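Local coordinates for protein lipolytic enzyme (Clostridium thermocellum, PDB 2VPT) that probably removes acetyl groups from xylan, this chain being the catalytic domain of a cellulosomal family 3 carbohydrate esterase that binds calcium, at residues E30-L35 against S53-K58; T36-S41 against Y194-L199. One frame throughout, in Å; residues are numbered along the deposited sequence. Where two conformers were deposited one is given.

Contact 1. Residues E30-L35 against S53-K58; sequences ELYRLL and SSLPDK. With CA (calcium ion), chain B.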
ATOM      1  N   GLU A  30       2.354   1.111  15.239  1.00 10.54           N
ATOM      2  CA  GLU A  30       2.750   1.012  16.649  1.00 11.23           C
ATOM      3  C   GLU A  30       3.781   2.073  17.018  1.00 10.92           C
ATOM      4  O   GLU A  30       3.754   2.622  18.117  1.00 11.49           O
ATOM      5  CB  GLU A  30       3.242  -0.395  16.955  1.00 12.11           C
ATOM      6  CG  GLU A  30       3.694  -0.656  18.388  1.00 15.19           C
ATOM      7  CD  GLU A  30       2.574  -0.554  19.400  1.00 19.82           C
ATOM      8  OE1 GLU A  30       1.387  -0.692  19.025  1.00 20.44           O
ATOM      9  OE2 GLU A  30       2.896  -0.350  20.596  1.00 24.47           O
ATOM     10  N   LEU A  31       4.713   2.386  16.119  1.00 10.61           N
ATOM     11  CA  LEU A  31       5.726   3.357  16.481  1.00 10.66           C
ATOM     12  C   LEU A  31       5.114   4.743  16.667  1.00 10.96           C
ATOM     13  O   LEU A  31       5.516   5.479  17.571  1.00 11.05           O
ATOM     14  CB  LEU A  31       6.860   3.403  15.450  1.00 10.71           C
ATOM     15  CG  LEU A  31       8.036   4.315  15.796  1.00 11.20           C
ATOM     16  CD1 LEU A  31       8.682   3.916  17.122  1.00 11.89           C
ATOM     17  CD2 LEU A  31       9.059   4.268  14.680  1.00 11.83           C
ATOM     18  N   TYR A  32       4.131   5.103  15.840  1.00 10.72           N
ATOM     19  CA  TYR A  32       3.453   6.386  16.009  1.00 11.53           C
ATOM     20  C   TYR A  32       2.814   6.469  17.394  1.00 11.55           C
ATOM     21  O   TYR A  32       2.892   7.524  18.043  1.00 12.68           O
ATOM     22  CB  TYR A  32       2.397   6.593  14.915  1.00 11.60           C
ATOM     23  CG  TYR A  32       1.846   7.996  14.880  1.00 11.41           C
ATOM     24  CD1 TYR A  32       2.538   9.015  14.255  1.00 11.81           C
ATOM     25  CD2 TYR A  32       0.659   8.312  15.525  1.00 12.28           C
ATOM     26  CE1 TYR A  32       2.073  10.306  14.240  1.00 12.40           C
ATOM     27  CE2 TYR A  32       0.178   9.595  15.511  1.00 12.80           C
ATOM     28  CZ  TYR A  32       0.876  10.594  14.875  1.00 13.54           C
ATOM     29  OH  TYR A  32       0.416  11.892  14.841  1.00 16.29           O
ATOM     30  N   ARG A  33       2.214   5.373  17.831  1.00 12.13           N
ATOM     31  CA  ARG A  33       1.637   5.296  19.184  0.50 12.61           C
ATOM     32  C   ARG A  33       2.701   5.516  20.241  1.00 12.73           C
ATOM     33  O   ARG A  33       2.532   6.341  21.141  1.00 13.37           O
ATOM     34  CB  ARG A  33       0.986   3.940  19.441  0.50 12.68           C
ATOM     35  CG  ARG A  33      -0.283   3.688  18.652  0.50 13.17           C
ATOM     36  CD  ARG A  33      -1.029   2.472  19.127  0.50 14.97           C
ATOM     37  NE  ARG A  33      -1.619   2.692  20.451  0.50 17.17           N
ATOM     38  CZ  ARG A  33      -2.470   1.862  21.061  0.50 18.57           C
ATOM     39  NH1 ARG A  33      -2.855   0.727  20.488  0.50 19.77           N
ATOM     40  NH2 ARG A  33      -2.934   2.176  22.265  0.50 19.48           N
ATOM     41  N   LEU A  34       3.806   4.773  20.141  1.00 12.13           N
ATOM     42  CA  LEU A  34       4.823   4.834  21.189  1.00 12.07           C
ATOM     43  C   LEU A  34       5.438   6.209  21.286  1.00 12.51           C
ATOM     44  O   LEU A  34       5.660   6.712  22.386  1.00 13.67           O
ATOM     45  CB  LEU A  34       5.921   3.791  20.942  1.00 12.14           C
ATOM     46  CG  LEU A  34       5.534   2.316  20.999  1.00 12.69           C
ATOM     47  CD1 LEU A  34       6.638   1.398  20.456  1.00 15.10           C
ATOM     48  CD2 LEU A  34       5.128   1.908  22.426  1.00 15.66           C
ATOM     49  N   LEU A  35       5.727   6.828  20.153  1.00 12.70           N
ATOM     50  CA  LEU A  35       6.352   8.137  20.139  1.00 12.49           C
ATOM     51  C   LEU A  35       5.408   9.210  20.660  1.00 12.82           C
ATOM     52  O   LEU A  35       5.827  10.107  21.394  1.00 13.93           O
ATOM     53  CB  LEU A  35       6.861   8.499  18.745  1.00 12.41           C
ATOM     54  CG  LEU A  35       8.010   7.647  18.213  1.00 12.34           C
ATOM     55  CD1 LEU A  35       8.294   8.063  16.771  1.00 12.89           C
ATOM     56  CD2 LEU A  35       9.254   7.760  19.081  1.00 13.96           C
ATOM     57  N   SER A  53      -7.061   2.113   9.719  0.50 12.82           N
ATOM     58  CA  SER A  53      -7.806   3.280  10.181  0.50 13.95           C
ATOM     59  C   SER A  53      -7.242   3.877  11.474  0.50 13.60           C
ATOM     60  O   SER A  53      -7.315   5.085  11.690  0.50 14.07           O
ATOM     61  CB  SER A  53      -9.295   2.931  10.350  0.50 14.80           C
ATOM     62  OG  SER A  53      -9.955   3.051   9.104  0.50 16.40           O
ATOM     63  N   SER A  54      -6.656   3.021  12.308  1.00 13.25           N
ATOM     64  CA  SER A  54      -6.145   3.426  13.616  1.00 13.23           C
ATOM     65  C   SER A  54      -4.908   4.316  13.582  1.00 12.54           C
ATOM     66  O   SER A  54      -4.620   5.007  14.555  1.00 13.76           O
ATOM     67  CB  SER A  54      -5.862   2.218  14.496  1.00 13.51           C
ATOM     68  OG  SER A  54      -4.708   1.500  14.043  1.00 13.96           O
ATOM     69  N   LEU A  55      -4.161   4.287  12.471  1.00 12.08           N
ATOM     70  CA  LEU A  55      -2.953   5.085  12.364  1.00 11.08           C
ATOM     71  C   LEU A  55      -3.320   6.485  11.889  1.00 11.53           C
ATOM     72  O   LEU A  55      -3.799   6.634  10.768  1.00 11.70           O
ATOM     73  CB  LEU A  55      -2.000   4.412  11.364  1.00 10.51           C
ATOM     74  CG  LEU A  55      -0.743   5.199  10.950  1.00 10.23           C
ATOM     75  CD1 LEU A  55       0.053   5.677  12.165  1.00 11.97           C
ATOM     76  CD2 LEU A  55       0.133   4.339  10.001  1.00 10.38           C
ATOM     77  N   PRO A  56      -3.132   7.516  12.723  1.00 11.78           N
ATOM     78  CA  PRO A  56      -3.564   8.845  12.281  1.00 12.05           C
ATOM     79  C   PRO A  56      -2.773   9.434  11.117  1.00 12.31           C
ATOM     80  O   PRO A  56      -3.310  10.183  10.318  1.00 13.74           O
ATOM     81  CB  PRO A  56      -3.424   9.699  13.563  1.00 12.72           C
ATOM     82  CG  PRO A  56      -3.445   8.710  14.664  1.00 13.13           C
ATOM     83  CD  PRO A  56      -2.682   7.543  14.127  1.00 12.20           C
ATOM     84  N   ASP A  57      -1.500   9.079  11.040  1.00 11.45           N
ATOM     85  CA  ASP A  57      -0.592   9.660  10.065  1.00 11.05           C
ATOM     86  C   ASP A  57       0.005   8.536   9.221  1.00 10.47           C
ATOM     87  O   ASP A  57       0.904   7.802   9.659  1.00 11.00           O
ATOM     88  CB  ASP A  57       0.505  10.461  10.768  1.00 10.86           C
ATOM     89  CG  ASP A  57       1.294  11.325   9.811  1.00 11.85           C
ATOM     90  OD1 ASP A  57       1.292  11.002   8.597  1.00 12.76           O
ATOM     91  OD2 ASP A  57       1.923  12.328  10.250  1.00 12.85           O
ATOM     92  N   LYS A  58      -0.539   8.405   8.013  1.00 10.07           N
ATOM     93  CA  LYS A  58      -0.282   7.256   7.151  1.00 10.60           C
ATOM     94  C   LYS A  58       0.737   7.562   6.043  1.00  9.75           C
ATOM     95  O   LYS A  58       0.958   6.730   5.147  1.00  9.87           O
ATOM     96  CB  LYS A  58      -1.599   6.783   6.529  1.00 11.44           C
ATOM     97  CG  LYS A  58      -2.639   6.322   7.553  1.00 12.77           C
ATOM     98  CD  LYS A  58      -4.040   6.131   6.908  1.00 14.83           C
ATOM     99  CE  LYS A  58      -5.188   5.955   7.936  1.00 16.53           C
ATOM    100  NZ  LYS A  58      -5.486   7.192   8.679  1.00 20.89           N
TER
HETATM  101 CA    CA B1235       2.074  13.263   7.941  1.00 13.53          CA
HETATM  102  O   HOH W   1       0.896  13.525  12.572  1.00 20.14           O
HETATM  103  O   HOH W   2      -0.041  14.104   8.386  1.00 18.55           O
HETATM  104  O   HOH W   3       2.430  14.849   6.179  1.00 18.71           O

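Contact 2. Residues T36-S41 against Y194-L199; sequences TQAGLS and YTIDIL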
ATOM      1  N   THR A  36       4.139   9.108  20.288  1.00 12.71           N
ATOM      2  CA  THR A  36       3.125  10.028  20.794  1.00 12.97           C
ATOM      3  C   THR A  36       2.945   9.854  22.303  1.00 13.48           C
ATOM      4  O   THR A  36       2.921  10.840  23.037  1.00 14.83           O
ATOM      5  CB  THR A  36       1.801   9.852  20.047  1.00 12.59           C
ATOM      6  OG1 THR A  36       2.004  10.097  18.660  1.00 13.57           O
ATOM      7  CG2 THR A  36       0.748  10.861  20.536  1.00 13.39           C
ATOM      8  N   GLN A  37       2.856   8.619  22.772  1.00 13.59           N
ATOM      9  CA  GLN A  37       2.771   8.354  24.218  1.00 14.87           C
ATOM     10  C   GLN A  37       3.961   8.913  24.990  1.00 15.57           C
ATOM     11  O   GLN A  37       3.825   9.318  26.160  1.00 17.07           O
ATOM     12  CB  GLN A  37       2.625   6.864  24.488  1.00 15.51           C
ATOM     13  CG  GLN A  37       1.293   6.304  24.083  1.00 17.97           C
ATOM     14  CD  GLN A  37       1.170   4.823  24.355  1.00 21.51           C
ATOM     15  OE1 GLN A  37       0.138   4.351  24.855  1.00 26.27           O
ATOM     16  NE2 GLN A  37       2.220   4.078  24.052  1.00 22.63           N
ATOM     17  N   ALA A  38       5.130   8.945  24.350  1.00 15.79           N
ATOM     18  CA  ALA A  38       6.334   9.495  24.956  1.00 16.20           C
ATOM     19  C   ALA A  38       6.319  11.019  25.028  1.00 16.82           C
ATOM     20  O   ALA A  38       7.242  11.615  25.569  1.00 18.20           O
ATOM     21  CB  ALA A  38       7.571   9.004  24.181  1.00 16.40           C
ATOM     22  N   GLY A  39       5.290  11.654  24.472  1.00 16.73           N
ATOM     23  CA  GLY A  39       5.144  13.098  24.497  1.00 17.46           C
ATOM     24  C   GLY A  39       5.691  13.857  23.313  1.00 17.21           C
ATOM     25  O   GLY A  39       5.803  15.086  23.332  1.00 18.47           O
ATOM     26  N   LEU A  40       6.018  13.133  22.246  1.00 16.79           N
ATOM     27  CA  LEU A  40       6.541  13.746  21.054  1.00 16.72           C
ATOM     28  C   LEU A  40       5.420  14.061  20.081  1.00 15.76           C
ATOM     29  O   LEU A  40       4.419  13.348  20.028  1.00 16.84           O
ATOM     30  CB  LEU A  40       7.553  12.814  20.376  1.00 16.58           C
ATOM     31  CG  LEU A  40       8.808  12.539  21.196  1.00 18.04           C
ATOM     32  CD1 LEU A  40       9.630  11.453  20.508  1.00 20.17           C
ATOM     33  CD2 LEU A  40       9.619  13.805  21.381  1.00 21.34           C
ATOM     34  N   SER A  41       5.608  15.141  19.342  1.00 15.82           N
ATOM     35  CA  SER A  41       4.752  15.522  18.225  1.00 15.80           C
ATOM     36  C   SER A  41       5.415  15.084  16.923  1.00 15.29           C
ATOM     37  O   SER A  41       6.399  15.669  16.502  1.00 15.46           O
ATOM     38  CB  SER A  41       4.550  17.029  18.208  1.00 16.51           C
ATOM     39  OG  SER A  41       3.710  17.401  17.144  1.00 18.81           O
ATOM     40  N   TYR A 194      15.988   2.424  19.828  1.00 14.64           N
ATOM     41  CA  TYR A 194      17.169   3.037  19.220  1.00 15.03           C
ATOM     42  C   TYR A 194      16.997   4.498  18.820  1.00 14.75           C
ATOM     43  O   TYR A 194      17.974   5.186  18.566  1.00 15.79           O
ATOM     44  CB  TYR A 194      17.647   2.185  18.020  1.00 16.15           C
ATOM     45  CG  TYR A 194      18.354   0.903  18.439  1.00 16.47           C
ATOM     46  CD1 TYR A 194      19.728   0.887  18.638  1.00 20.33           C
ATOM     47  CD2 TYR A 194      17.670  -0.286  18.617  1.00 16.20           C
ATOM     48  CE1 TYR A 194      20.375  -0.257  19.032  1.00 21.08           C
ATOM     49  CE2 TYR A 194      18.322  -1.455  19.020  1.00 16.17           C
ATOM     50  CZ  TYR A 194      19.684  -1.427  19.224  1.00 19.20           C
ATOM     51  OH  TYR A 194      20.367  -2.566  19.617  1.00 20.14           O
ATOM     52  N   THR A 195      15.754   4.997  18.774  1.00 13.48           N
ATOM     53  CA  THR A 195      15.514   6.379  18.339  1.00 13.27           C
ATOM     54  C   THR A 195      15.051   7.364  19.407  1.00 13.86           C
ATOM     55  O   THR A 195      15.212   8.564  19.237  1.00 13.99           O
ATOM     56  CB  THR A 195      14.467   6.447  17.192  1.00 12.41           C
ATOM     57  OG1 THR A 195      13.184   6.013  17.675  1.00 13.04           O
ATOM     58  CG2 THR A 195      14.915   5.599  15.951  1.00 12.54           C
ATOM     59  N   ILE A 196      14.468   6.872  20.494  1.00 14.68           N
ATOM     60  CA  ILE A 196      13.745   7.780  21.404  1.00 15.74           C
ATOM     61  C   ILE A 196      14.629   8.880  22.015  1.00 16.36           C
ATOM     62  O   ILE A 196      14.253  10.041  22.045  1.00 16.27           O
ATOM     63  CB  ILE A 196      12.961   7.005  22.491  1.00 15.72           C
ATOM     64  CG1 ILE A 196      12.097   7.965  23.320  1.00 16.35           C
ATOM     65  CG2 ILE A 196      13.886   6.232  23.406  1.00 16.66           C
ATOM     66  CD1 ILE A 196      11.072   8.775  22.514  1.00 17.12           C
ATOM     67  N   ASP A 197      15.826   8.526  22.454  1.00 17.33           N
ATOM     68  CA  ASP A 197      16.685   9.517  23.086  1.00 18.19           C
ATOM     69  C   ASP A 197      17.103  10.612  22.120  1.00 17.52           C
ATOM     70  O   ASP A 197      17.089  11.781  22.453  1.00 18.23           O
ATOM     71  CB  ASP A 197      17.888   8.836  23.740  1.00 19.41           C
ATOM     72  CG  ASP A 197      17.469   7.942  24.898  1.00 22.12           C
ATOM     73  OD1 ASP A 197      16.740   8.431  25.782  1.00 27.08           O
ATOM     74  OD2 ASP A 197      17.838   6.753  24.927  1.00 27.75           O
ATOM     75  N   ILE A 198      17.452  10.237  20.888  1.00 16.90           N
ATOM     76  CA  ILE A 198      17.824  11.219  19.898  1.00 17.37           C
ATOM     77  C   ILE A 198      16.619  12.090  19.508  1.00 17.34           C
ATOM     78  O   ILE A 198      16.736  13.303  19.327  1.00 17.63           O
ATOM     79  CB  ILE A 198      18.455  10.527  18.664  1.00 17.17           C
ATOM     80  CG1 ILE A 198      19.849   9.980  19.058  1.00 17.80           C
ATOM     81  CG2 ILE A 198      18.520  11.495  17.505  1.00 17.84           C
ATOM     82  CD1 ILE A 198      20.364   8.800  18.229  1.00 19.00           C
ATOM     83  N   LEU A 199      15.450  11.466  19.369  1.00 17.06           N
ATOM     84  CA  LEU A 199      14.244  12.213  19.022  1.00 17.58           C
ATOM     85  C   LEU A 199      13.854  13.215  20.099  1.00 18.64           C
ATOM     86  O   LEU A 199      13.517  14.347  19.778  1.00 18.36           O
ATOM     87  CB  LEU A 199      13.076  11.270  18.714  1.00 16.90           C
ATOM     88  CG  LEU A 199      13.230  10.441  17.432  1.00 15.02           C
ATOM     89  CD1 LEU A 199      12.085   9.446  17.303  1.00 15.00           C
ATOM     90  CD2 LEU A 199      13.368  11.311  16.181  1.00 16.20           C
TER

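Contact 1. Residues E30-L35 against S53-K58
Tyr32 reaches off helix 28-37 and overlaps Leu55, Pro56 and Asp57 of the loop that joins strand 48-49 to strand 59-62. The helix is the connection of a beta-alpha-beta crossover between parallel strands 5-12 and 41-44 of the SGNH-hydrolase fold, and the loop packs on this helix, where Leu55 also touches Arg28 and Thr29. With CG anti to the backbone N (chi1 -169°), the tyrosine extends away from its helix and meets a different neighbour at each level. Near the root, Leu55 CD1 lies 3.7 Å from Tyr32 CB. Farther out, Pro56 CD comes obliquely to 3.7 Å from Tyr32 CD2, on the CD2/CE2 half of the ring, while Asp57 CB sits 3.8 Å from Tyr32 CE1, on the CD1/CE1 half. No direct hydrogen bond joins the segments. Instead the phenol donates to a water 2.8 Å from Tyr32 OH, and that water in turn donates to Asp57 OD2. The carboxylate plane is turned 65° from the ring. It binds the calcium ion, whose other ligands are Asp43, Phe44 O, Asp59 and two waters; the tyrosine thus reaches the metal site through its second shell. Within the loop, Lys58 NZ donates to Leu55 O, nearly in line with the carbonyl (164°). Asp57 grips the calcium in bidentate fashion, OD1 and OD2 each standing 2.5 Å from the ion.

Contact 2. Residues T36-S41 against Y194-L199
Leu40 CD1 makes the close part of this contact, pressing to 3.6 Å from Ile196 CD1 and to 3.9 Å from Leu199 CB. One methyl therefore meets two residues about one turn apart on helix 181-203, and the Leu40 side chain as a whole crosses that of Leu199 at about a right angle. Ile196 arrives by its long branch: CG1 is anti to the backbone N (chi1 -174°), which carries CD1 across toward the incoming leucine. The same CD1 also meets Ala38 CB, at 3.9 Å, but here a lone methyl at the margin makes a lighter touch. Leu35 packs on Leu40, Ile196 and Leu199 and adds to this apolar patch. No hydrogen bond crosses between the segments.

The backbone that delivers Leu40 ends helix 28-37 in a Schellman motif. Gly39, at positive phi (93°), turns the chain out of the helix, and its N bonds to Thr36 O at 2.9 Å. From this turn the chain runs into strand 41-44 of the beta-alpha-beta crossover, with Ser41 already paired through its backbone to Ile6. Toward solvent the contact loosens: Ala38 is its partly exposed margin, and Thr36, Gln37 and Gly39 are exposed and make no contact with 194-199. Within helix 181-203, Ile198 and Thr195 instead pack on Phe124 of the central sheet, whereas exposed Asp197 forms a salt bridge with Arg200.

Helix 28-37 serves both contacts, its C-terminal turn only contact 2, and their centres lie about 13 Å apart on the same side of the chain's centre. Tyr32 carries contact 1, facing loop residues 55-57, while Leu31 and Leu35 look toward helix 181-203. Leu35 CD2 continues into contact 2, lying 3.7 Å from Leu199 CD1. Leu40 N probably bonds to Leu35 O (3.1 Å), and the Thr36 hydroxyl OG1 bonds to Tyr32 O. The metal belongs to contact 1, where Asp57 binds it; in contact 2 the Leu40 side chain is about 14 Å from the calcium, and the packing there is apolar.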